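Local coordinates for NANS (YJHS), A 9-O-acetyl N-acetylneuraminic acid esterase (Escherichia coli O157:H7 EDL933, PDB 3PT5), which hydrolyses the 9-O-acetyl group of 9-O-acetyl-N-acetylneuraminic acid, a sialic acid of host mucosal surfaces, at residues E141-Y144 and A150-D153; C155-G158 and P162-Q165; D285-D288 and Y293-S296. All coordinates share one frame; numbering follows the deposited sequence.

Contact 1. Residues E141-Y144 and A150-D153; sequences EGTY and ASHD
Thr-143 and Ser-151 face each other through two hydrogen bonds that use both the backbone and the side chain of the serine. The amide of Thr-143 gives its hydrogen to Ser-151 OG over 2.8 Å between N and OG, nearly straight at 170°. In return, Ser-151 N donates to the carbonyl O of Thr-143 at 2.9 Å. The serine hydroxyl can accept from Thr-143 N because OG sits between its own backbone N and carbonyl carbon (chi1 58°), turned to the facing chain. Its own proton goes to Asp-153 OD1, 2.7 Å from Ser-151 OG, which is approached 36° out of the carboxylate plane. The hydroxyl is therefore fixed in rotation, accepting from one residue and donating to another. Asp-153 OD1 also takes a hydrogen from a water at 3.1 Å, and that water lies 2.8 Å from Thr-143 OG1, closing a bridge between the two exposed side chains. Gly-142 passes close to this network, its CA 3.3 Å from Ser-151 OG; its positive phi and the nearness of the serine and aspartate leave little room for a side chain there. At the other end, CD1 of the Tyr-144 ring comes within 3.5 Å of Ala-150 N, a donor whose hydrogen goes to Asp-166 OD2 of helix 162-176. The tyrosine hydroxyl is bonded to Ser-169 OG on the same helix. The carbonyl O of Asp-153 accepts from Ser-140 OG. Tyr-144 and Ala-150 form an antiparallel, non-hydrogen-bonded pair at the open end of the two-strand beta hairpin 144-145/149-150; the flanking loops continue from it, joined by one backbone bond and one to the Ser-151 hydroxyl, the acceptor for Thr-143 N.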
loop_
_atom_site.group_PDB
_atom_site.type_symbol
_atom_site.label_atom_id
_atom_site.label_comp_id
_atom_site.label_asym_id
_atom_site.label_seq_id
_atom_site.Cartn_x
_atom_site.Cartn_y
_atom_site.Cartn_z
ATOM N N GLU A 141 2.045 -19.986 -4.099
ATOM C CA GLU A 141 2.918 -19.650 -2.954
ATOM C C GLU A 141 4.084 -18.764 -3.345
ATOM O O GLU A 141 4.466 -17.862 -2.597
ATOM C CB GLU A 141 3.547 -20.903 -2.318
ATOM C CG GLU A 141 2.705 -21.688 -1.359
ATOM C CD GLU A 141 2.551 -21.043 0.006
ATOM O OE1 GLU A 141 3.541 -20.971 0.788
ATOM O OE2 GLU A 141 1.403 -20.652 0.314
ATOM N N GLY A 142 4.682 -19.059 -4.496
ATOM C CA GLY A 142 5.978 -18.481 -4.847
ATOM C C GLY A 142 7.064 -18.944 -3.881
ATOM O O GLY A 142 6.906 -19.938 -3.184
ATOM N N THR A 143 8.166 -18.216 -3.839
ATOM C CA THR A 143 9.283 -18.550 -2.957
ATOM C C THR A 143 9.761 -17.285 -2.261
ATOM O O THR A 143 9.374 -16.175 -2.644
ATOM C CB THR A 143 10.458 -19.210 -3.741
ATOM O OG1 THR A 143 10.854 -18.367 -4.835
ATOM C CG2 THR A 143 10.018 -20.550 -4.302
ATOM N N TYR A 144 10.585 -17.458 -1.228
ATOM C CA TYR A 144 11.201 -16.327 -0.550
ATOM C C TYR A 144 12.715 -16.436 -0.674
ATOM O O TYR A 144 13.267 -17.488 -0.391
ATOM C CB TYR A 144 10.793 -16.261 0.927
ATOM C CG TYR A 144 11.348 -15.019 1.599
ATOM C CD1 TYR A 144 10.775 -13.765 1.360
ATOM C CD2 TYR A 144 12.443 -15.092 2.451
ATOM C CE1 TYR A 144 11.295 -12.615 1.943
ATOM C CE2 TYR A 144 12.966 -13.941 3.050
ATOM C CZ TYR A 144 12.384 -12.712 2.788
ATOM O OH TYR A 144 12.889 -11.574 3.377
ATOM N N ALA A 150 10.273 -11.706 -1.473
ATOM C CA ALA A 150 9.290 -12.595 -2.128
ATOM C C ALA A 150 9.439 -12.605 -3.652
ATOM O O ALA A 150 9.714 -11.568 -4.248
ATOM C CB ALA A 150 7.871 -12.195 -1.736
ATOM N N SER A 151 9.266 -13.790 -4.263
ATOM C CA SER A 151 9.373 -13.955 -5.710
ATOM C C SER A 151 8.235 -13.212 -6.397
ATOM O O SER A 151 7.194 -12.981 -5.783
ATOM C CB SER A 151 9.328 -15.446 -6.100
ATOM O OG SER A 151 8.137 -16.108 -5.660
ATOM N N HIS A 152 8.427 -12.889 -7.678
ATOM C CA HIS A 152 7.399 -12.222 -8.497
ATOM C C HIS A 152 6.049 -12.930 -8.443
ATOM O O HIS A 152 5.004 -12.275 -8.556
ATOM C CB HIS A 152 7.817 -12.143 -9.977
ATOM C CG HIS A 152 9.136 -11.478 -10.215
ATOM N ND1 HIS A 152 10.024 -11.917 -11.177
ATOM C CD2 HIS A 152 9.720 -10.405 -9.626
ATOM C CE1 HIS A 152 11.097 -11.144 -11.170
ATOM N NE2 HIS A 152 10.937 -10.218 -10.238
ATOM N N ASP A 153 6.077 -14.256 -8.290
ATOM C CA ASP A 153 4.877 -15.087 -8.279
ATOM C C ASP A 153 4.337 -15.472 -6.882
ATOM O O ASP A 153 3.501 -16.362 -6.761
ATOM C CB ASP A 153 5.076 -16.336 -9.156
ATOM C CG ASP A 153 6.119 -17.300 -8.601
ATOM O OD1 ASP A 153 7.133 -16.850 -8.023
ATOM O OD2 ASP A 153 5.928 -18.519 -8.758
HETATM O O HOH W 1 9.541 -18.591 -7.305
#

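Contact 2. Residues C155-G158 and P162-Q165; sequences CRWG and PLYQ
The start of helix 162-176 packs against the loop leading into it, and the contact turns on Leu-163 in the first turn lying against the indole of Trp-157. Leu-163 CB sits 3.8 Å from the centroid of the six-membered ring and 13° off its normal, a CH-pi contact over the face. Farther along the same side chain, CD1 lies over the five-membered ring on the same face, nearest Trp-157 CE2 at 3.7 Å. With CG anti to the carbonyl carbon (chi1 -73°) and CD1 anti to CA (chi2 180°), the extended chain is carried on over the ring. The two side chains cross at about a right angle. CD1 also comes to 3.8 Å from Arg-156 N. A water joins the backbones, donating to Arg-156 O at 2.8 Å and accepting from Leu-163 N at 3.1 Å, which serves an amide of the first helical turn. Gly-158 O approaches Tyr-164 CB to 3.3 Å; this carbonyl and Arg-156 O are both hydrogen-bond partners of Thr-161 OG1. Trp-157 NE1 bonds to Ser-134 OG, its ring meets Trp-188 edge-to-face, and Tyr-164 OH reaches Asp-217 OD2. Thr-161 OG1 also accepts from Tyr-164 N, the geometry of an N-cap at the start of an alpha helix, here one packed beside helix 203-218 in the SGNH-hydrolase fold.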
loop_
_atom_site.group_PDB
_atom_site.type_symbol
_atom_site.label_atom_id
_atom_site.label_comp_id
_atom_site.label_asym_id
_atom_site.label_seq_id
_atom_site.Cartn_x
_atom_site.Cartn_y
_atom_site.Cartn_z
ATOM N N CYS A 155 1.786 -15.037 -4.344
ATOM C CA CYS A 155 0.439 -14.450 -4.402
ATOM C C CYS A 155 -0.443 -14.965 -3.300
ATOM O O CYS A 155 -1.621 -14.701 -3.284
ATOM C CB CYS A 155 -0.232 -14.804 -5.731
ATOM S SG CYS A 155 0.585 -14.163 -7.181
ATOM N N ARG A 156 0.126 -15.727 -2.375
ATOM C CA ARG A 156 -0.650 -16.303 -1.291
ATOM C C ARG A 156 -0.289 -15.673 0.050
ATOM O O ARG A 156 0.846 -15.775 0.496
ATOM C CB ARG A 156 -0.477 -17.836 -1.255
ATOM C CG ARG A 156 -1.330 -18.524 -0.191
ATOM C CD ARG A 156 -2.774 -18.567 -0.623
ATOM N NE ARG A 156 -2.966 -19.480 -1.745
ATOM C CZ ARG A 156 -3.787 -20.523 -1.719
ATOM N NH1 ARG A 156 -4.556 -20.748 -0.657
ATOM N NH2 ARG A 156 -3.881 -21.304 -2.797
ATOM N N TRP A 157 -1.255 -15.016 0.692
ATOM C CA TRP A 157 -1.079 -14.558 2.061
ATOM C C TRP A 157 -1.416 -15.711 3.001
ATOM O O TRP A 157 -2.133 -16.643 2.626
ATOM C CB TRP A 157 -1.989 -13.352 2.362
ATOM C CG TRP A 157 -1.538 -12.085 1.688
ATOM C CD1 TRP A 157 -2.106 -11.489 0.584
ATOM C CD2 TRP A 157 -0.433 -11.262 2.057
ATOM N NE1 TRP A 157 -1.414 -10.360 0.245
ATOM C CE2 TRP A 157 -0.372 -10.197 1.127
ATOM C CE3 TRP A 157 0.505 -11.309 3.091
ATOM C CZ2 TRP A 157 0.609 -9.179 1.199
ATOM C CZ3 TRP A 157 1.481 -10.306 3.158
ATOM C CH2 TRP A 157 1.518 -9.253 2.213
ATOM N N GLY A 158 -0.881 -15.652 4.218
ATOM C CA GLY A 158 -1.146 -16.665 5.244
ATOM C C GLY A 158 0.110 -16.835 6.073
ATOM O O GLY A 158 1.199 -16.534 5.616
ATOM N N PRO A 162 5.691 -16.979 1.535
ATOM C CA PRO A 162 6.653 -15.967 1.115
ATOM C C PRO A 162 6.202 -14.531 1.324
ATOM O O PRO A 162 7.017 -13.708 1.734
ATOM C CB PRO A 162 6.849 -16.261 -0.367
ATOM C CG PRO A 162 6.763 -17.768 -0.387
ATOM C CD PRO A 162 5.746 -18.162 0.641
ATOM N N LEU A 163 4.940 -14.225 1.044
ATOM C CA LEU A 163 4.444 -12.866 1.272
ATOM C C LEU A 163 4.467 -12.491 2.742
ATOM O O LEU A 163 4.825 -11.366 3.081
ATOM C CB LEU A 163 3.049 -12.662 0.685
ATOM C CG LEU A 163 2.931 -12.568 -0.840
ATOM C CD1 LEU A 163 1.477 -12.360 -1.206
ATOM C CD2 LEU A 163 3.797 -11.432 -1.420
ATOM N N TYR A 164 4.116 -13.434 3.623
ATOM C CA TYR A 164 4.189 -13.178 5.054
ATOM C C TYR A 164 5.633 -12.937 5.506
ATOM O O TYR A 164 5.907 -12.017 6.267
ATOM C CB TYR A 164 3.555 -14.307 5.879
ATOM C CG TYR A 164 3.785 -14.113 7.356
ATOM C CD1 TYR A 164 2.934 -13.300 8.104
ATOM C CD2 TYR A 164 4.895 -14.693 7.998
ATOM C CE1 TYR A 164 3.143 -13.084 9.468
ATOM C CE2 TYR A 164 5.118 -14.477 9.366
ATOM C CZ TYR A 164 4.241 -13.671 10.086
ATOM O OH TYR A 164 4.445 -13.428 11.431
ATOM N N GLN A 165 6.549 -13.766 5.014
ATOM C CA GLN A 165 7.971 -13.678 5.345
ATOM C C GLN A 165 8.550 -12.346 4.940
ATOM O O GLN A 165 9.378 -11.791 5.644
ATOM C CB GLN A 165 8.736 -14.766 4.614
ATOM C CG GLN A 165 8.486 -16.148 5.158
ATOM C CD GLN A 165 9.266 -17.188 4.374
ATOM O OE1 GLN A 165 10.507 -17.172 4.355
ATOM N NE2 GLN A 165 8.546 -18.079 3.690
HETATM O O HOH W 2 3.267 -15.988 -0.894
#

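Contact 3. Residues D285-D288 and Y293-S296; sequences DPDD and YYGS
Two carboxylates and one backbone pair join Asp-285 to Asp-288 with Tyr-293 to Ser-296. Among the side-chain hydrogen bonds, Asp-285 divides its oxygens: OD1 accepts from Tyr-293 OH at 2.7 Å through its syn lone pair, while OD2 takes the amide of Ser-296 at 2.8 Å, from above the carboxylate plane. The phenol meets OD1 at the edge of its ring, the carboxylate plane being turned 59° from the ring. With CG anti to the backbone N (chi1 -174°), Asp-285 reaches across to both donors. Asp-287 OD1 receives Gly-295 N at 2.9 Å, almost straight at 175° and nearly in line with the C-O bond. The peptide N-H groups would be expected to offset part of the negative charge of both carboxylates.

The backbone bonds pair Asp-288 with Tyr-293 as an antiparallel hydrogen-bonded pair: Asp-288 N gives to Tyr-293 O at 2.9 Å, and Tyr-293 N returns to Asp-288 O at 3.1 Å.

Packing adds to these bonds. Pro-286 O sits at the edge of the Tyr-293 ring, 3.5 Å from CE2, and Gly-295 CA tucks in 3.3 Å from Asp-285 OD2. The hairpin-like turn lies in the long loop between strand 265-268 and helix 315-335, with Asp-285 touching Ala-316 and Tyr-293 touching Ser-315 and Arg-319 of that helix.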
loop_
_atom_site.group_PDB
_atom_site.type_symbol
_atom_site.label_atom_id
_atom_site.label_comp_id
_atom_site.label_asym_id
_atom_site.label_seq_id
_atom_site.Cartn_x
_atom_site.Cartn_y
_atom_site.Cartn_z
ATOM N N ASP A 285 -12.785 9.486 -13.133
ATOM C CA ASP A 285 -11.431 10.010 -12.997
ATOM C C ASP A 285 -11.214 11.136 -14.018
ATOM O O ASP A 285 -10.425 10.995 -14.966
ATOM C CB ASP A 285 -10.434 8.862 -13.184
ATOM C CG ASP A 285 -8.996 9.262 -12.914
ATOM O OD1 ASP A 285 -8.713 10.184 -12.101
ATOM O OD2 ASP A 285 -8.150 8.634 -13.578
ATOM N N PRO A 286 -11.899 12.262 -13.820
ATOM C CA PRO A 286 -11.772 13.333 -14.825
ATOM C C PRO A 286 -10.374 13.970 -14.839
ATOM O O PRO A 286 -9.686 13.982 -13.820
ATOM C CB PRO A 286 -12.806 14.359 -14.370
ATOM C CG PRO A 286 -13.028 14.080 -12.924
ATOM C CD PRO A 286 -12.852 12.609 -12.749
ATOM N N ASP A 287 -9.998 14.509 -15.996
ATOM C CA ASP A 287 -8.799 15.316 -16.157
ATOM C C ASP A 287 -8.867 16.616 -15.378
ATOM O O ASP A 287 -9.962 17.130 -15.069
ATOM C CB ASP A 287 -8.647 15.731 -17.620
ATOM C CG ASP A 287 -8.620 14.565 -18.560
ATOM O OD1 ASP A 287 -8.277 13.416 -18.148
ATOM O OD2 ASP A 287 -8.917 14.799 -19.740
ATOM N N ASP A 288 -7.688 17.158 -15.086
ATOM C CA ASP A 288 -7.564 18.569 -14.686
ATOM C C ASP A 288 -6.498 19.211 -15.572
ATOM O O ASP A 288 -5.311 19.064 -15.302
ATOM C CB ASP A 288 -7.168 18.690 -13.208
ATOM C CG ASP A 288 -7.133 20.159 -12.725
ATOM O OD1 ASP A 288 -7.170 21.074 -13.587
ATOM O OD2 ASP A 288 -7.097 20.393 -11.496
ATOM N N TYR A 293 -3.031 17.033 -15.328
ATOM C CA TYR A 293 -3.541 15.692 -14.959
ATOM C C TYR A 293 -4.468 15.147 -16.043
ATOM O O TYR A 293 -5.539 15.690 -16.277
ATOM C CB TYR A 293 -4.277 15.724 -13.630
ATOM C CG TYR A 293 -4.736 14.340 -13.216
ATOM C CD1 TYR A 293 -3.808 13.345 -12.932
ATOM C CD2 TYR A 293 -6.076 14.036 -13.124
ATOM C CE1 TYR A 293 -4.233 12.070 -12.555
ATOM C CE2 TYR A 293 -6.522 12.801 -12.748
ATOM C CZ TYR A 293 -5.590 11.798 -12.456
ATOM O OH TYR A 293 -6.050 10.525 -12.102
ATOM N N TYR A 294 -4.060 14.047 -16.664
ATOM C CA TYR A 294 -4.877 13.276 -17.593
ATOM C C TYR A 294 -5.166 11.932 -16.912
ATOM O O TYR A 294 -4.248 11.261 -16.424
ATOM C CB TYR A 294 -4.160 13.112 -18.952
ATOM C CG TYR A 294 -3.943 14.442 -19.649
ATOM C CD1 TYR A 294 -4.981 15.062 -20.365
ATOM C CD2 TYR A 294 -2.717 15.092 -19.571
ATOM C CE1 TYR A 294 -4.803 16.289 -20.983
ATOM C CE2 TYR A 294 -2.531 16.349 -20.205
ATOM C CZ TYR A 294 -3.573 16.928 -20.896
ATOM O OH TYR A 294 -3.345 18.178 -21.498
ATOM N N GLY A 295 -6.451 11.630 -16.796
ATOM C CA GLY A 295 -6.933 10.486 -16.024
ATOM C C GLY A 295 -6.928 9.220 -16.840
ATOM O O GLY A 295 -6.368 9.153 -17.932
ATOM N N SER A 296 -7.594 8.224 -16.291
ATOM C CA SER A 296 -7.565 6.860 -16.832
ATOM C C SER A 296 -8.250 6.670 -18.177
ATOM O O SER A 296 -8.034 5.645 -18.840
ATOM C CB SER A 296 -8.195 5.928 -15.815
ATOM O OG SER A 296 -9.571 6.264 -15.685
#

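Contacts 1 and 2 are neighbours, their centres about 8 Å apart, and follow one another along the chain. They meet where the hairpin lies against the start of helix 162-176: Glu-141 O is 3.2 Å from Pro-162 CG, Thr-143 O 3.4 Å from Pro-162 CB, and Tyr-144 CD2 3.4 Å from Gln-165 OE1. Glu-141 OE2 also approaches Arg-156 CG at 3.5 Å. Contact 3 is remote, its centre about 34 Å from each of the others and its nearest atoms about 24 Å away; it lies across the chain's centre from contact 2. Contacts 1 and 2 belong to the connection between sheet strands 122-130 and 182-189, contact 3 to that between strand 265-268 and helix 315-335.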